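Local coordinates for D-glycerate 2-kinase (Thermotoga maritima, PDB 2B8N), which catalyses the ATP-dependent phosphorylation of D-glycerate to 2-phosphoglycerate, a magnesium-dependent step in the degradation of serine via 3-hydroxypyruvate, at residues A215-L226 against I244-V255; G335-A345 against L357-P368. All blocks are in the same frame, centred on the assembly; numbering follows the deposited sequence.

Contact 1 of 2, residues A215-L226 against I244-V255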
loop_
_atom_site.group_PDB
_atom_site.type_symbol
_atom_site.label_atom_id
_atom_site.label_comp_id
_atom_site.label_asym_id
_atom_site.label_seq_id
_atom_site.Cartn_x
_atom_site.Cartn_y
_atom_site.Cartn_z
ATOM N N ALA A 215 -15.098 -4.982 6.518
ATOM C CA ALA A 215 -16.199 -5.568 5.765
ATOM C C ALA A 215 -15.727 -6.881 5.164
ATOM O O ALA A 215 -15.824 -7.078 3.947
ATOM C CB ALA A 215 -16.641 -4.628 4.684
ATOM N N TRP A 216 -15.157 -7.757 5.996
ATOM C CA TRP A 216 -14.732 -9.085 5.539
ATOM C C TRP A 216 -14.974 -10.077 6.646
ATOM O O TRP A 216 -14.643 -9.786 7.793
ATOM C CB TRP A 216 -13.253 -9.107 5.183
ATOM C CG TRP A 216 -12.879 -10.359 4.434
ATOM C CD1 TRP A 216 -12.245 -11.472 4.930
ATOM C CD2 TRP A 216 -13.122 -10.623 3.059
ATOM N NE1 TRP A 216 -12.075 -12.412 3.935
ATOM C CE2 TRP A 216 -12.613 -11.917 2.780
ATOM C CE3 TRP A 216 -13.726 -9.894 2.036
ATOM C CZ2 TRP A 216 -12.695 -12.491 1.527
ATOM C CZ3 TRP A 216 -13.811 -10.451 0.805
ATOM C CH2 TRP A 216 -13.302 -11.747 0.549
ATOM N N PRO A 217 -15.520 -11.265 6.320
ATOM C CA PRO A 217 -15.798 -12.185 7.416
ATOM C C PRO A 217 -14.520 -12.655 8.130
ATOM O O PRO A 217 -13.441 -12.740 7.515
ATOM C CB PRO A 217 -16.523 -13.362 6.721
ATOM C CG PRO A 217 -16.021 -13.348 5.371
ATOM C CD PRO A 217 -15.857 -11.880 5.027
ATOM N N ASP A 218 -14.662 -12.937 9.423
ATOM C CA ASP A 218 -13.547 -13.361 10.269
ATOM C C ASP A 218 -13.659 -14.846 10.525
ATOM O O ASP A 218 -14.524 -15.278 11.303
ATOM C CB ASP A 218 -13.563 -12.582 11.595
ATOM C CG ASP A 218 -12.482 -13.030 12.569
ATOM O OD1 ASP A 218 -11.546 -13.758 12.180
ATOM O OD2 ASP A 218 -12.565 -12.635 13.752
ATOM N N SER A 219 -12.798 -15.627 9.875
ATOM C CA SER A 219 -12.843 -17.091 10.038
ATOM C C SER A 219 -12.301 -17.550 11.403
ATOM O O SER A 219 -12.659 -18.629 11.894
ATOM C CB SER A 219 -12.124 -17.796 8.889
ATOM O OG SER A 219 -10.725 -17.610 8.971
ATOM N N SER A 220 -11.459 -16.731 12.033
ATOM C CA SER A 220 -10.930 -17.077 13.359
ATOM C C SER A 220 -11.984 -16.961 14.456
ATOM O O SER A 220 -12.939 -16.205 14.350
ATOM C CB SER A 220 -9.722 -16.231 13.727
ATOM O OG SER A 220 -10.094 -14.927 14.123
ATOM N N THR A 221 -11.754 -17.691 15.534
ATOM C CA THR A 221 -12.707 -17.818 16.624
ATOM C C THR A 221 -12.182 -17.130 17.888
ATOM O O THR A 221 -11.005 -16.756 17.969
ATOM C CB THR A 221 -13.015 -19.325 16.924
ATOM O OG1 THR A 221 -11.899 -19.949 17.558
ATOM C CG2 THR A 221 -13.295 -20.072 15.647
ATOM N N SER A 222 -13.071 -16.961 18.863
ATOM C CA SER A 222 -12.690 -16.507 20.209
ATOM C C SER A 222 -11.627 -17.435 20.796
ATOM O O SER A 222 -10.649 -16.981 21.367
ATOM C CB SER A 222 -13.901 -16.482 21.149
ATOM O OG SER A 222 -14.883 -15.552 20.714
ATOM N N GLU A 223 -11.821 -18.735 20.620
ATOM C CA GLU A 223 -10.845 -19.725 21.062
ATOM C C GLU A 223 -9.470 -19.443 20.435
ATOM O O GLU A 223 -8.460 -19.432 21.126
ATOM C CB GLU A 223 -11.310 -21.151 20.729
ATOM C CG GLU A 223 -10.496 -22.274 21.395
ATOM C CD GLU A 223 -10.929 -23.653 20.932
ATOM O OE1 GLU A 223 -11.816 -23.764 20.056
ATOM O OE2 GLU A 223 -10.387 -24.642 21.450
ATOM N N ASP A 224 -9.435 -19.207 19.133
ATOM C CA ASP A 224 -8.177 -18.880 18.461
ATOM C C ASP A 224 -7.512 -17.670 19.134
ATOM O O ASP A 224 -6.329 -17.685 19.424
ATOM C CB ASP A 224 -8.398 -18.613 16.960
ATOM C CG ASP A 224 -8.952 -19.817 16.228
ATOM O OD1 ASP A 224 -8.500 -20.934 16.540
ATOM O OD2 ASP A 224 -9.845 -19.668 15.357
ATOM N N ALA A 225 -8.285 -16.629 19.411
ATOM C CA ALA A 225 -7.701 -15.401 19.973
ATOM C C ALA A 225 -7.038 -15.665 21.333
ATOM O O ALA A 225 -5.913 -15.243 21.582
ATOM C CB ALA A 225 -8.751 -14.342 20.099
ATOM N N LEU A 226 -7.744 -16.383 22.198
ATOM C CA LEU A 226 -7.238 -16.705 23.530
ATOM C C LEU A 226 -6.026 -17.654 23.517
ATOM O O LEU A 226 -5.132 -17.530 24.343
ATOM C CB LEU A 226 -8.363 -17.306 24.368
ATOM C CG LEU A 226 -9.560 -16.379 24.627
ATOM C CD1 LEU A 226 -10.613 -17.088 25.493
ATOM C CD2 LEU A 226 -9.123 -15.073 25.281
ATOM N N ILE A 244 -13.350 -10.812 24.216
ATOM C CA ILE A 244 -12.932 -11.763 23.175
ATOM C C ILE A 244 -13.970 -12.868 22.931
ATOM O O ILE A 244 -14.164 -13.299 21.788
ATOM C CB ILE A 244 -11.521 -12.329 23.513
ATOM C CG1 ILE A 244 -10.473 -11.260 23.217
ATOM C CG2 ILE A 244 -11.190 -13.578 22.725
ATOM C CD1 ILE A 244 -9.077 -11.523 23.800
ATOM N N LEU A 245 -14.667 -13.269 23.995
ATOM C CA LEU A 245 -15.743 -14.281 23.931
ATOM C C LEU A 245 -16.922 -13.955 23.018
ATOM O O LEU A 245 -17.757 -14.837 22.742
ATOM C CB LEU A 245 -16.325 -14.509 25.321
ATOM C CG LEU A 245 -15.538 -15.306 26.363
ATOM C CD1 LEU A 245 -16.355 -15.300 27.621
ATOM C CD2 LEU A 245 -15.265 -16.711 25.908
ATOM N N GLN A 246 -17.026 -12.690 22.612
ATOM C CA GLN A 246 -18.018 -12.265 21.635
ATOM C C GLN A 246 -17.451 -12.628 20.272
ATOM O O GLN A 246 -16.409 -12.089 19.852
ATOM C CB GLN A 246 -18.300 -10.760 21.772
ATOM C CG GLN A 246 -18.589 -10.341 23.230
ATOM C CD GLN A 246 -19.158 -8.941 23.372
ATOM O OE1 GLN A 246 -18.702 -8.149 24.212
ATOM N NE2 GLN A 246 -20.164 -8.627 22.558
ATOM N N GLU A 247 -18.113 -13.567 19.603
ATOM C CA GLU A 247 -17.600 -14.089 18.364
ATOM C C GLU A 247 -17.859 -13.099 17.249
ATOM O O GLU A 247 -18.875 -12.384 17.276
ATOM C CB GLU A 247 -18.222 -15.445 18.040
ATOM C CG GLU A 247 -17.518 -16.171 16.914
ATOM C CD GLU A 247 -16.034 -16.296 17.154
ATOM O OE1 GLU A 247 -15.654 -17.194 17.930
ATOM O OE2 GLU A 247 -15.267 -15.487 16.587
ATOM N N THR A 248 -16.932 -13.073 16.287
ATOM C CA THR A 248 -16.977 -12.161 15.147
ATOM C C THR A 248 -17.761 -12.815 14.035
ATOM O O THR A 248 -17.860 -14.049 14.016
ATOM C CB THR A 248 -15.571 -11.878 14.633
ATOM O OG1 THR A 248 -14.925 -13.117 14.364
ATOM C CG2 THR A 248 -14.774 -11.112 15.684
ATOM N N PRO A 249 -18.352 -12.005 13.128
ATOM C CA PRO A 249 -19.160 -12.514 12.012
ATOM C C PRO A 249 -18.424 -13.504 11.127
ATOM O O PRO A 249 -17.380 -13.155 10.571
ATOM C CB PRO A 249 -19.511 -11.256 11.216
ATOM C CG PRO A 249 -18.684 -10.164 11.760
ATOM C CD PRO A 249 -18.335 -10.534 13.156
ATOM N N LYS A 250 -18.973 -14.722 11.006
ATOM C CA LYS A 250 -18.357 -15.815 10.234
ATOM C C LYS A 250 -18.728 -15.755 8.745
ATOM O O LYS A 250 -18.053 -16.344 7.915
ATOM C CB LYS A 250 -18.710 -17.174 10.870
ATOM C CG LYS A 250 -18.109 -17.382 12.302
ATOM C CD LYS A 250 -16.561 -17.613 12.272
ATOM C CE LYS A 250 -15.873 -17.290 13.615
ATOM N NZ LYS A 250 -15.501 -15.849 13.817
ATOM N N HIS A 251 -19.767 -14.989 8.424
ATOM C CA HIS A 251 -20.269 -14.841 7.072
ATOM C C HIS A 251 -20.903 -13.458 6.964
ATOM O O HIS A 251 -21.446 -12.945 7.942
ATOM C CB HIS A 251 -21.319 -15.930 6.807
ATOM C CG HIS A 251 -22.524 -15.844 7.715
ATOM N ND1 HIS A 251 -22.634 -16.565 8.891
ATOM C CD2 HIS A 251 -23.669 -15.115 7.615
ATOM C CE1 HIS A 251 -23.791 -16.286 9.473
ATOM N NE2 HIS A 251 -24.434 -15.406 8.723
ATOM N N LEU A 252 -20.814 -12.857 5.780
ATOM C CA LEU A 252 -21.435 -11.548 5.508
ATOM C C LEU A 252 -22.219 -11.639 4.195
ATOM O O LEU A 252 -21.694 -12.117 3.207
ATOM C CB LEU A 252 -20.369 -10.445 5.407
ATOM C CG LEU A 252 -19.408 -10.175 6.587
ATOM C CD1 LEU A 252 -18.322 -9.175 6.222
ATOM C CD2 LEU A 252 -20.132 -9.686 7.797
ATOM N N SER A 253 -23.471 -11.199 4.189
ATOM C CA SER A 253 -24.302 -11.255 2.985
ATOM C C SER A 253 -24.463 -9.901 2.291
ATOM O O SER A 253 -24.969 -9.852 1.182
ATOM C CB SER A 253 -25.682 -11.789 3.358
ATOM O OG SER A 253 -26.201 -11.119 4.496
ATOM N N ASN A 254 -24.036 -8.814 2.936
ATOM C CA ASN A 254 -24.305 -7.460 2.439
ATOM C C ASN A 254 -23.061 -6.707 1.940
ATOM O O ASN A 254 -22.940 -5.501 2.153
ATOM C CB ASN A 254 -24.990 -6.635 3.538
ATOM C CG ASN A 254 -24.059 -6.328 4.690
ATOM O OD1 ASN A 254 -23.144 -7.107 4.975
ATOM N ND2 ASN A 254 -24.274 -5.193 5.351
ATOM N N VAL A 255 -22.143 -7.392 1.264
ATOM C CA VAL A 255 -20.889 -6.745 0.842
ATOM C C VAL A 255 -20.499 -6.998 -0.612
ATOM O O VAL A 255 -20.587 -8.104 -1.105
ATOM C CB VAL A 255 -19.717 -7.227 1.703
ATOM C CG1 VAL A 255 -18.408 -6.664 1.183
ATOM C CG2 VAL A 255 -19.921 -6.832 3.168
#
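The ammonium group of Lys250 reaches across to two carbonyls of the facing loop, with NZ 2.8 Å from Asp218 O and 2.6 Å from Ser220 O. Its chain folds back to get there: bends at chi2 (-72°) and chi4 (-85°) turn the end round so that NZ can also bond Thr248 O and make a salt bridge to Glu247 OE2 at 2.8 Å. One charge therefore ties both loops together. Beside it, Thr248 OG1 donates to Asp218 OD2, while Asp218 N gives a nearly straight bond to Pro249 O (3.0 Å). The other carboxylate oxygen of Glu247, OE1, receives Ser222 N at 2.8 Å through its syn lone pair, and Ser222 OG donates to Ile244 O. Apolar contacts lie at both ends: the side chains of Leu226 and Ile244 pass each other in opposite directions, CD2 3.6 Å from CG2, and Leu252 CD1 sits against Pro217 CD.

A second shell holds the carboxylates in place. Lys175 forms a salt bridge with Asp218 OD1, which also accepts Ser220 N in an Asx turn, and His176 bonds Glu247 OE2. Thr221 and Asp224 form a capping box at the start of helix 222-231, so Glu247 meets a helix N-terminus that is already capped. The two antiparallel legs enter and leave a helical pair, 222-231 and 238-244, before the chain rejoins the parallel sheet at strand 255-261, outermost in this chain.

Contact 2 of 2, residues G335-A345 against L357-P368; sequences GGRNQELALSA and LCSAGTDGTDGP
Asp366 sets its carboxylate against the first turn of helix 337-348, where OD1 takes Asn338 N at 2.8 Å and OD2 takes Gln339 N at 3.0 Å. The first bond comes in on the syn side and close to the carboxylate plane; the second arrives from above it. OD1 also receives Asn338 ND2 (3.0 Å), on its anti side, from an amide turned 41° against the carboxylate and bonded as well to Asp422. This position follows from chi1 of -171°, which turns CG away from Asp366's own backbone N and toward the helix. Gln339 runs past the carboxylate in the opposite sense, its NE2 bonded to Thr369. With an alanine in place of Asp366, the N-H groups of Asn338 and Gln339 would probably lose this acceptor, and the Asn338 amide would be left with Asp422 to fix its rotation.

Deeper in, Ser359 OG donates to Asn338 O at 2.7 Å, on the opposite face of that carbonyl from Ala342 N. Here the fold is a layered alpha/beta one: the helix lies antiparallel on strand 355-361 of the mixed sheet, the segment axes 7.5 Å apart at an angle of 170°. Farther along, the polar bonds give way to wider apolar spacing, with Leu357 CD1 lying 4.1 Å from Ala345 CB and its CD2 facing Ala342.

The outer rim is lighter. Past Asp366 the chain turns into solvent at Gly367 and Pro368, where a CA-H...O contact from Gly367 CA to Gly335 O, at 3.5 Å, is joined by Pro368 CD beside the same oxygen.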
loop_
_atom_site.group_PDB
_atom_site.type_symbol
_atom_site.label_atom_id
_atom_site.label_comp_id
_atom_site.label_asym_id
_atom_site.label_seq_id
_atom_site.Cartn_x
_atom_site.Cartn_y
_atom_site.Cartn_z
ATOM N N GLY A 335 18.777 5.227 2.906
ATOM C CA GLY A 335 18.389 4.526 1.692
ATOM C C GLY A 335 16.968 4.011 1.790
ATOM O O GLY A 335 16.143 4.540 2.544
ATOM N N GLY A 336 16.661 2.993 1.006
ATOM C CA GLY A 336 15.327 2.421 1.023
ATOM C C GLY A 336 15.372 1.204 0.149
ATOM O O GLY A 336 16.354 1.017 -0.556
ATOM N N ARG A 337 14.341 0.367 0.185
ATOM C CA ARG A 337 14.375 -0.842 -0.629
ATOM C C ARG A 337 14.574 -0.563 -2.134
ATOM O O ARG A 337 15.415 -1.208 -2.783
ATOM C CB ARG A 337 13.150 -1.716 -0.400
ATOM C CG ARG A 337 11.804 -1.100 -0.743
ATOM C CD ARG A 337 10.719 -1.871 -0.007
ATOM N NE ARG A 337 9.376 -1.634 -0.538
ATOM C CZ ARG A 337 8.397 -0.992 0.101
ATOM N NH1 ARG A 337 8.550 -0.512 1.329
ATOM N NH2 ARG A 337 7.224 -0.851 -0.492
ATOM N N ASN A 338 13.816 0.380 -2.696
ATOM C CA ASN A 338 13.921 0.633 -4.129
ATOM C C ASN A 338 15.289 1.217 -4.516
ATOM O O ASN A 338 15.808 0.976 -5.628
ATOM C CB ASN A 338 12.754 1.510 -4.618
ATOM C CG ASN A 338 11.379 0.811 -4.468
ATOM O OD1 ASN A 338 11.127 -0.191 -5.120
ATOM N ND2 ASN A 338 10.497 1.358 -3.621
ATOM N N GLN A 339 15.899 1.963 -3.608
ATOM C CA GLN A 339 17.205 2.568 -3.900
ATOM C C GLN A 339 18.326 1.518 -3.829
ATOM O O GLN A 339 19.306 1.592 -4.595
ATOM C CB GLN A 339 17.478 3.751 -2.974
ATOM C CG GLN A 339 16.619 4.961 -3.272
ATOM C CD GLN A 339 16.549 5.934 -2.122
ATOM O OE1 GLN A 339 17.568 6.375 -1.622
ATOM N NE2 GLN A 339 15.346 6.273 -1.696
ATOM N N GLU A 340 18.167 0.524 -2.949
ATOM C CA GLU A 340 19.123 -0.599 -2.882
ATOM C C GLU A 340 19.012 -1.508 -4.090
ATOM O O GLU A 340 20.019 -1.968 -4.612
ATOM C CB GLU A 340 18.968 -1.424 -1.607
ATOM C CG GLU A 340 19.584 -0.736 -0.430
ATOM C CD GLU A 340 20.000 -1.668 0.650
ATOM O OE1 GLU A 340 19.894 -2.911 0.464
ATOM O OE2 GLU A 340 20.446 -1.125 1.685
ATOM N N LEU A 341 17.781 -1.762 -4.517
ATOM C CA LEU A 341 17.537 -2.584 -5.694
ATOM C C LEU A 341 18.222 -1.939 -6.926
ATOM O O LEU A 341 18.919 -2.627 -7.673
ATOM C CB LEU A 341 16.033 -2.766 -5.896
ATOM C CG LEU A 341 15.541 -3.781 -6.922
ATOM C CD1 LEU A 341 14.127 -4.244 -6.613
ATOM C CD2 LEU A 341 15.610 -3.236 -8.360
ATOM N N ALA A 342 18.063 -0.619 -7.093
ATOM C CA ALA A 342 18.701 0.117 -8.200
ATOM C C ALA A 342 20.228 0.146 -8.091
ATOM O O ALA A 342 20.913 -0.140 -9.054
ATOM C CB ALA A 342 18.170 1.531 -8.254
ATOM N N LEU A 343 20.757 0.481 -6.907
ATOM C CA LEU A 343 22.221 0.456 -6.675
ATOM C C LEU A 343 22.907 -0.907 -6.902
ATOM O O LEU A 343 24.038 -0.974 -7.376
ATOM C CB LEU A 343 22.555 0.908 -5.250
ATOM C CG LEU A 343 24.062 0.917 -4.937
ATOM C CD1 LEU A 343 24.837 1.767 -5.927
ATOM C CD2 LEU A 343 24.308 1.442 -3.561
ATOM N N SER A 344 22.253 -1.975 -6.483
ATOM C CA SER A 344 22.773 -3.321 -6.691
ATOM C C SER A 344 22.798 -3.656 -8.186
ATOM O O SER A 344 23.790 -4.196 -8.691
ATOM C CB SER A 344 21.924 -4.345 -5.941
ATOM O OG SER A 344 22.340 -5.667 -6.189
ATOM N N ALA A 345 21.714 -3.292 -8.883
ATOM C CA ALA A 345 21.598 -3.505 -10.319
ATOM C C ALA A 345 22.675 -2.740 -11.087
ATOM O O ALA A 345 23.289 -3.286 -11.997
ATOM C CB ALA A 345 20.228 -3.114 -10.798
ATOM N N LEU A 357 17.496 0.797 -15.822
ATOM C CA LEU A 357 16.572 0.268 -14.814
ATOM C C LEU A 357 16.084 1.384 -13.911
ATOM O O LEU A 357 16.877 2.201 -13.423
ATOM C CB LEU A 357 17.183 -0.846 -13.970
ATOM C CG LEU A 357 16.246 -1.312 -12.850
ATOM C CD1 LEU A 357 16.484 -2.743 -12.523
ATOM C CD2 LEU A 357 16.371 -0.470 -11.581
ATOM N N CYS A 358 14.778 1.368 -13.660
ATOM C CA CYS A 358 14.130 2.378 -12.873
ATOM C C CYS A 358 13.225 1.726 -11.871
ATOM O O CYS A 358 12.325 1.004 -12.255
ATOM C CB CYS A 358 13.275 3.235 -13.772
ATOM S SG CYS A 358 12.375 4.502 -12.844
ATOM N N SER A 359 13.466 1.964 -10.592
ATOM C CA SER A 359 12.681 1.377 -9.520
ATOM C C SER A 359 11.984 2.479 -8.768
ATOM O O SER A 359 12.559 3.562 -8.618
ATOM C CB SER A 359 13.619 0.641 -8.570
ATOM O OG SER A 359 14.443 1.553 -7.857
ATOM N N ALA A 360 10.769 2.241 -8.276
ATOM C CA ALA A 360 10.033 3.323 -7.613
ATOM C C ALA A 360 9.014 2.869 -6.589
ATOM O O ALA A 360 8.184 2.021 -6.868
ATOM C CB ALA A 360 9.346 4.204 -8.649
ATOM N N GLY A 361 9.059 3.459 -5.400
ATOM C CA GLY A 361 7.968 3.312 -4.466
ATOM C C GLY A 361 6.832 4.189 -4.940
ATOM O O GLY A 361 7.032 5.379 -5.085
ATOM N N THR A 362 5.652 3.602 -5.165
ATOM C CA THR A 362 4.463 4.329 -5.640
ATOM C C THR A 362 3.941 5.403 -4.668
ATOM O O THR A 362 3.142 6.242 -5.050
ATOM C CB THR A 362 3.294 3.344 -6.028
ATOM O OG1 THR A 362 2.976 2.489 -4.919
ATOM C CG2 THR A 362 3.652 2.484 -7.285
ATOM N N ASP A 363 4.353 5.319 -3.405
ATOM C CA ASP A 363 4.363 6.441 -2.444
ATOM C C ASP A 363 4.890 7.728 -3.061
ATOM O O ASP A 363 4.296 8.793 -2.916
ATOM C CB ASP A 363 5.402 6.165 -1.343
ATOM C CG ASP A 363 4.852 5.522 -0.143
ATOM O OD1 ASP A 363 3.785 5.958 0.324
ATOM O OD2 ASP A 363 5.542 4.611 0.369
ATOM N N GLY A 364 6.067 7.610 -3.678
ATOM C CA GLY A 364 6.960 8.729 -3.891
ATOM C C GLY A 364 8.016 8.830 -2.798
ATOM O O GLY A 364 8.835 9.747 -2.811
ATOM N N THR A 365 8.023 7.851 -1.895
ATOM C CA THR A 365 8.836 7.834 -0.677
ATOM C C THR A 365 9.491 6.479 -0.419
ATOM O O THR A 365 8.859 5.565 0.101
ATOM C CB THR A 365 7.933 8.092 0.529
ATOM O OG1 THR A 365 7.203 9.297 0.303
ATOM C CG2 THR A 365 8.745 8.223 1.827
ATOM N N ASP A 366 10.763 6.367 -0.747
ATOM C CA ASP A 366 11.527 5.144 -0.543
ATOM C C ASP A 366 12.322 5.305 0.741
ATOM O O ASP A 366 13.142 6.220 0.843
ATOM C CB ASP A 366 12.480 4.996 -1.726
ATOM C CG ASP A 366 13.177 3.689 -1.757
ATOM O OD1 ASP A 366 12.466 2.649 -1.830
ATOM O OD2 ASP A 366 14.435 3.723 -1.719
ATOM N N GLY A 367 12.066 4.448 1.732
ATOM C CA GLY A 367 12.708 4.585 3.050
ATOM C C GLY A 367 12.313 5.920 3.668
ATOM O O GLY A 367 11.287 6.501 3.289
ATOM N N PRO A 368 13.106 6.410 4.630
ATOM C CA PRO A 368 12.859 7.737 5.170
ATOM C C PRO A 368 13.572 8.795 4.325
ATOM O O PRO A 368 14.502 9.435 4.812
ATOM C CB PRO A 368 13.459 7.651 6.578
ATOM C CG PRO A 368 14.609 6.763 6.423
ATOM C CD PRO A 368 14.254 5.773 5.296
#

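Overall arrangement
The two contacts lie on opposite sides of the chain's centre, about 38 Å apart between centres and about 22 Å between nearest atoms, and share no helix or strand. Contact 2 is the core one, a helix laid on a strand of the mixed sheet in the MOFRL region. Contact 1, partly buried and farther out, pairs two largely irregular stretches that run between the parallel sheet and a helical pair. Both use an acidic side chain to receive backbone N-H groups at a helix start. In contact 1 that acid is salt-bridged to a lysine, whose ammonium group bonds carbonyls of the facing loop; in contact 2 the acid is met by amide donors, and the polar cluster grades into apolar packing.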